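Alternansucrase (Leuconostoc mesenteroides, PDB 6HVG) belongs to glycoside hydrolase family 70, combining a barrel-bearing family region with flanking cell-wall-binding-type repeats and a bound calcium ion. Local coordinates at residues D525-L530 against E575-N580; W529-F534 against G1250-H1255. All coordinates share one frame; numbering follows the deposited sequence.

Contact 1 of 2, residues D525-L530 against E575-N580; sequences DGLQWL and EFLLAN. With CA (calcium ion), chain C.
Next to the calcium site, L527 of a tight turn and L530 of helix 528-531, which follows it, rest on L577 and L578 of the loop that carries the metal ligand E575. The join is made by leucine methyls, with no hydrogen bond between the two segments. L527 and L530 each carry CD1 out at the end of an extended chain, and this methyl makes the closest approach. On L527 it lies 3.5 Å from the carbonyl O of F576 and 3.9 Å from CD1 of L577. That L577 methyl is also 3.9 Å from CD1 of L530, and thus serves both leucines; with CG anti to its own N (chi1 174°), a bend at chi2 sets CD1 between the two. L530 crosses L578 at about a right angle, its CD1 3.6 Å from CD2 of L578.

L527 is the third residue of a type II' turn from D525 to Q528. Q528 NE2 bonds D525 O at 3.1 Å, nearly straight (164°) and on a lone pair, while its OE1 takes R1174; the amide is therefore gripped at both ends. At the start of segment 575-580, beyond the leucine contact, E575 bends its chain at chi2 and binds calcium twice, through O at 2.2 Å and OE2 at 2.1 Å. D581, N625, D1159 and a water complete the site. F576 packs on A536 of strand 534-537 and on N1249 of strand 1248-1252, L578 touches F1101, and the loop continues into strand 580-582.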
loop_
_atom_site.group_PDB
_atom_site.type_symbol
_atom_site.label_atom_id
_atom_site.label_comp_id
_atom_site.label_asym_id
_atom_site.label_seq_id
_atom_site.Cartn_x
_atom_site.Cartn_y
_atom_site.Cartn_z
ATOM N N ASP A 525 -5.026 3.846 -2.339
ATOM C CA ASP A 525 -5.559 2.661 -2.928
ATOM C C ASP A 525 -4.504 2.054 -3.862
ATOM O O ASP A 525 -3.773 2.763 -4.548
ATOM C CB ASP A 525 -6.912 2.944 -3.595
ATOM C CG ASP A 525 -6.780 3.742 -4.852
ATOM O OD1 ASP A 525 -6.432 3.120 -5.901
ATOM O OD2 ASP A 525 -7.026 4.977 -4.781
ATOM N N GLY A 526 -4.445 0.727 -3.875
ATOM C CA GLY A 526 -3.481 -0.014 -4.675
ATOM C C GLY A 526 -2.077 0.242 -4.167
ATOM O O GLY A 526 -1.881 0.527 -2.963
ATOM N N LEU A 527 -1.102 0.199 -5.078
ATOM C CA LEU A 527 0.293 0.396 -4.693
ATOM C C LEU A 527 0.570 1.786 -4.152
ATOM O O LEU A 527 1.629 2.041 -3.565
ATOM C CB LEU A 527 1.202 0.133 -5.863
ATOM C CG LEU A 527 1.186 -1.291 -6.437
ATOM C CD1 LEU A 527 2.204 -1.336 -7.569
ATOM C CD2 LEU A 527 1.499 -2.355 -5.403
ATOM N N GLN A 528 -0.398 2.683 -4.307
ATOM C CA GLN A 528 -0.323 3.988 -3.681
ATOM C C GLN A 528 -0.262 3.857 -2.173
ATOM O O GLN A 528 0.234 4.746 -1.477
ATOM C CB GLN A 528 -1.506 4.841 -4.087
ATOM C CG GLN A 528 -1.528 5.188 -5.565
ATOM C CD GLN A 528 -2.668 6.086 -5.941
ATOM O OE1 GLN A 528 -2.477 7.147 -6.488
ATOM N NE2 GLN A 528 -3.853 5.684 -5.607
ATOM N N TRP A 529 -0.747 2.732 -1.677
ATOM C CA TRP A 529 -0.691 2.398 -0.263
ATOM C C TRP A 529 0.697 2.572 0.351
ATOM O O TRP A 529 0.803 2.884 1.532
ATOM C CB TRP A 529 -1.152 0.945 -0.074
ATOM C CG TRP A 529 -1.042 0.419 1.300
ATOM C CD1 TRP A 529 -0.059 -0.397 1.797
ATOM C CD2 TRP A 529 -1.960 0.640 2.369
ATOM N NE1 TRP A 529 -0.307 -0.685 3.127
ATOM C CE2 TRP A 529 -1.468 -0.061 3.502
ATOM C CE3 TRP A 529 -3.138 1.378 2.487
ATOM C CZ2 TRP A 529 -2.125 -0.044 4.740
ATOM C CZ3 TRP A 529 -3.790 1.401 3.723
ATOM C CH2 TRP A 529 -3.280 0.695 4.833
ATOM N N LEU A 530 1.748 2.376 -0.450
ATOM C CA LEU A 530 3.100 2.359 0.080
ATOM C C LEU A 530 3.595 3.746 0.452
ATOM O O LEU A 530 4.104 3.941 1.553
ATOM C CB LEU A 530 4.055 1.713 -0.914
ATOM C CG LEU A 530 3.749 0.295 -1.398
ATOM C CD1 LEU A 530 4.895 -0.177 -2.274
ATOM C CD2 LEU A 530 3.579 -0.666 -0.239
ATOM N N GLU A 575 3.224 0.453 -13.377
ATOM C CA GLU A 575 4.590 0.879 -13.592
ATOM C C GLU A 575 5.166 1.531 -12.364
ATOM O O GLU A 575 6.376 1.449 -12.116
ATOM C CB GLU A 575 4.639 1.866 -14.758
ATOM C CG GLU A 575 6.040 2.321 -15.201
ATOM C CD GLU A 575 6.950 1.203 -15.672
ATOM O OE1 GLU A 575 6.722 0.670 -16.794
ATOM O OE2 GLU A 575 7.899 0.881 -14.905
ATOM N N PHE A 576 4.308 2.162 -11.577
ATOM C CA PHE A 576 4.780 2.903 -10.410
ATOM C C PHE A 576 4.617 2.090 -9.167
ATOM O O PHE A 576 3.546 1.571 -8.917
ATOM C CB PHE A 576 4.019 4.213 -10.277
ATOM C CG PHE A 576 4.237 5.137 -11.427
ATOM C CD1 PHE A 576 5.303 5.997 -11.439
ATOM C CD2 PHE A 576 3.413 5.082 -12.514
ATOM C CE1 PHE A 576 5.530 6.829 -12.520
ATOM C CE2 PHE A 576 3.614 5.905 -13.588
ATOM C CZ PHE A 576 4.680 6.782 -13.596
ATOM N N LEU A 577 5.705 1.976 -8.415
ATOM C CA LEU A 577 5.754 1.141 -7.245
ATOM C C LEU A 577 6.300 1.953 -6.104
ATOM O O LEU A 577 5.573 2.266 -5.159
ATOM C CB LEU A 577 6.619 -0.105 -7.536
ATOM C CG LEU A 577 6.939 -1.078 -6.389
ATOM C CD1 LEU A 577 5.675 -1.664 -5.780
ATOM C CD2 LEU A 577 7.818 -2.177 -6.950
ATOM N N LEU A 578 7.584 2.300 -6.173
ATOM C CA LEU A 578 8.243 3.029 -5.079
ATOM C C LEU A 578 9.231 4.008 -5.627
ATOM O O LEU A 578 9.834 3.785 -6.683
ATOM C CB LEU A 578 8.979 2.066 -4.130
ATOM C CG LEU A 578 8.114 1.211 -3.189
ATOM C CD1 LEU A 578 8.828 -0.055 -2.740
ATOM C CD2 LEU A 578 7.717 1.996 -1.952
ATOM N N ALA A 579 9.417 5.084 -4.880
ATOM C CA ALA A 579 10.491 6.049 -5.087
ATOM C C ALA A 579 10.510 6.617 -6.492
ATOM O O ALA A 579 9.446 6.982 -7.027
ATOM C CB ALA A 579 11.847 5.461 -4.703
ATOM N N ASN A 580 11.701 6.760 -7.076
ATOM C CA ASN A 580 11.824 7.287 -8.413
ATOM C C ASN A 580 11.770 6.158 -9.388
ATOM O O ASN A 580 12.664 5.337 -9.408
ATOM C CB ASN A 580 13.145 8.005 -8.587
ATOM C CG ASN A 580 13.232 9.260 -7.761
ATOM O OD1 ASN A 580 12.705 10.316 -8.147
ATOM N ND2 ASN A 580 13.886 9.164 -6.643
HETATM CA CA CA C . 8.367 1.022 -12.900
HETATM O O HOH W 1 10.636 1.044 -13.585
#

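Contact 2 of 2, residues W529-F534 against G1250-H1255; sequences WLQGGF and GTNILH
Q531 and N1252 lay their side-chain amides one over the other, planes 8° apart, with Q531 OE1 3.4 Å from N1252 CG. The two nitrogens, Q531 NE2 and N1252 ND2, are both donors and do not bond each other. Instead Q531 NE2 goes to M1099 O and OE1 probably accepts from A579 N, which would fix how that amide is rotated. N1252 puts CG between its N and carbonyl carbon (chi1 60°), and ND2 donates to a water at 2.7 Å. This water also donates to Q531 O and I1253 O; a second one links Q531 O to NE2 of H1255, in the plane of that ring.

G532 leaves the helix with positive phi. Its backbone angles and those of G533 suit glycine, since a CB would press on the carbonyl O of the residue before, and the I1253 CD1 methyl lies against this glycine pair. The CG1 branch of I1253 takes the crowded position (chi1 59°) and continues extended, bringing CD1 to 3.3 Å from G532 O. I1253 N donates a hydrogen bond to G533 O at 2.8 Å. F534 and N1252 are then an antiparallel, non-hydrogen-bonded pair whose side chains diverge; T1251 O sits at the edge of the F534 ring. This begins the pairing of strand 534-537 with strand 1248-1252 in the antiparallel sheet, where strand 1166-1175 flanks 534-537 on its other side and V1175 touches F534.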
loop_
_atom_site.group_PDB
_atom_site.type_symbol
_atom_site.label_atom_id
_atom_site.label_comp_id
_atom_site.label_asym_id
_atom_site.label_seq_id
_atom_site.Cartn_x
_atom_site.Cartn_y
_atom_site.Cartn_z
ATOM N N TRP A 529 -0.747 2.732 -1.677
ATOM C CA TRP A 529 -0.691 2.398 -0.263
ATOM C C TRP A 529 0.697 2.572 0.351
ATOM O O TRP A 529 0.803 2.884 1.532
ATOM C CB TRP A 529 -1.152 0.945 -0.074
ATOM C CG TRP A 529 -1.042 0.419 1.300
ATOM C CD1 TRP A 529 -0.059 -0.397 1.797
ATOM C CD2 TRP A 529 -1.960 0.640 2.369
ATOM N NE1 TRP A 529 -0.307 -0.685 3.127
ATOM C CE2 TRP A 529 -1.468 -0.061 3.502
ATOM C CE3 TRP A 529 -3.138 1.378 2.487
ATOM C CZ2 TRP A 529 -2.125 -0.044 4.740
ATOM C CZ3 TRP A 529 -3.790 1.401 3.723
ATOM C CH2 TRP A 529 -3.280 0.695 4.833
ATOM N N LEU A 530 1.748 2.376 -0.450
ATOM C CA LEU A 530 3.100 2.359 0.080
ATOM C C LEU A 530 3.595 3.746 0.452
ATOM O O LEU A 530 4.104 3.941 1.553
ATOM C CB LEU A 530 4.055 1.713 -0.914
ATOM C CG LEU A 530 3.749 0.295 -1.398
ATOM C CD1 LEU A 530 4.895 -0.177 -2.274
ATOM C CD2 LEU A 530 3.579 -0.666 -0.239
ATOM N N GLN A 531 3.438 4.704 -0.463
ATOM C CA GLN A 531 3.967 6.053 -0.264
ATOM C C GLN A 531 3.011 7.238 -0.452
ATOM O O GLN A 531 3.424 8.395 -0.308
ATOM C CB GLN A 531 5.182 6.221 -1.164
ATOM C CG GLN A 531 6.423 5.568 -0.602
ATOM C CD GLN A 531 7.614 5.813 -1.467
ATOM O OE1 GLN A 531 7.556 5.613 -2.665
ATOM N NE2 GLN A 531 8.703 6.250 -0.866
ATOM N N GLY A 532 1.753 6.970 -0.769
ATOM C CA GLY A 532 0.760 8.014 -0.790
ATOM C C GLY A 532 0.369 8.587 -2.140
ATOM O O GLY A 532 -0.527 9.419 -2.198
ATOM N N GLY A 533 1.022 8.159 -3.221
ATOM C CA GLY A 533 0.592 8.562 -4.571
ATOM C C GLY A 533 1.738 8.874 -5.515
ATOM O O GLY A 533 2.847 9.125 -5.081
ATOM N N PHE A 534 1.462 8.876 -6.810
ATOM C CA PHE A 534 2.503 9.048 -7.813
ATOM C C PHE A 534 2.265 10.206 -8.761
ATOM O O PHE A 534 1.111 10.553 -9.058
ATOM C CB PHE A 534 2.603 7.805 -8.682
ATOM C CG PHE A 534 2.788 6.544 -7.919
ATOM C CD1 PHE A 534 3.991 6.256 -7.300
ATOM C CD2 PHE A 534 1.769 5.639 -7.835
ATOM C CE1 PHE A 534 4.161 5.095 -6.588
ATOM C CE2 PHE A 534 1.940 4.462 -7.141
ATOM C CZ PHE A 534 3.141 4.190 -6.526
ATOM N N GLY A 1250 8.707 8.808 -13.195
ATOM C CA GLY A 1250 8.075 9.656 -12.204
ATOM C C GLY A 1250 8.602 9.450 -10.813
ATOM O O GLY A 1250 9.741 9.006 -10.631
ATOM N N THR A 1251 7.783 9.816 -9.834
ATOM C CA THR A 1251 8.169 9.792 -8.436
ATOM C C THR A 1251 6.924 9.611 -7.572
ATOM O O THR A 1251 5.817 9.879 -7.999
ATOM C CB THR A 1251 8.877 11.100 -8.012
ATOM O OG1 THR A 1251 9.109 11.081 -6.598
ATOM C CG2 THR A 1251 8.033 12.313 -8.334
ATOM N N ASN A 1252 7.129 9.145 -6.349
ATOM C CA ASN A 1252 6.108 9.257 -5.339
ATOM C C ASN A 1252 5.973 10.742 -4.994
ATOM O O ASN A 1252 6.941 11.497 -5.090
ATOM C CB ASN A 1252 6.477 8.449 -4.092
ATOM C CG ASN A 1252 7.775 8.906 -3.470
ATOM O OD1 ASN A 1252 8.814 8.954 -4.137
ATOM N ND2 ASN A 1252 7.731 9.242 -2.194
ATOM N N ILE A 1253 4.772 11.167 -4.619
ATOM C CA ILE A 1253 4.525 12.560 -4.314
ATOM C C ILE A 1253 5.459 13.054 -3.206
ATOM O O ILE A 1253 5.656 12.366 -2.212
ATOM C CB ILE A 1253 3.056 12.829 -3.933
ATOM C CG1 ILE A 1253 2.626 12.021 -2.718
ATOM C CG2 ILE A 1253 2.149 12.572 -5.108
ATOM C CD1 ILE A 1253 1.198 12.270 -2.290
ATOM N N LEU A 1254 6.028 14.243 -3.398
ATOM C CA LEU A 1254 7.049 14.776 -2.497
ATOM C C LEU A 1254 6.561 15.827 -1.510
ATOM O O LEU A 1254 7.384 16.433 -0.811
ATOM C CB LEU A 1254 8.220 15.352 -3.309
ATOM C CG LEU A 1254 8.927 14.365 -4.247
ATOM C CD1 LEU A 1254 10.194 14.970 -4.808
ATOM C CD2 LEU A 1254 9.284 13.079 -3.541
ATOM N N HIS A 1255 5.243 16.032 -1.444
ATOM C CA HIS A 1255 4.621 16.926 -0.443
ATOM C C HIS A 1255 5.018 18.411 -0.595
ATOM O O HIS A 1255 5.087 19.167 0.380
ATOM C CB HIS A 1255 4.949 16.448 0.984
ATOM C CG HIS A 1255 4.412 15.095 1.310
ATOM N ND1 HIS A 1255 4.416 14.589 2.591
ATOM C CD2 HIS A 1255 3.836 14.155 0.530
ATOM C CE1 HIS A 1255 3.879 13.383 2.581
ATOM N NE2 HIS A 1255 3.511 13.100 1.345
HETATM O O HOH W 2 5.481 9.828 -0.781
HETATM O O HOH W 3 2.352 10.705 0.680
#

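How the contacts relate
The two contacts share W529 and L530 on helix 528-531, and their centres are about 7 Å apart. The loop of contact 1 fits against both segments of contact 2, and A579 is the tie: its N lies 2.9 Å from Q531 OE1, and its O probably accepts from N1252 N at 3.2 Å. F534 lies against the same loop, its CG 3.5 Å from F576 CB and its CZ 3.4 Å from L577 O, with the F534 and F576 rings meeting at about 30°. Contact 1 holds the calcium ligand E575 itself, whereas contact 2 lies farther from the ion, with the F534 side chain about 9 Å away.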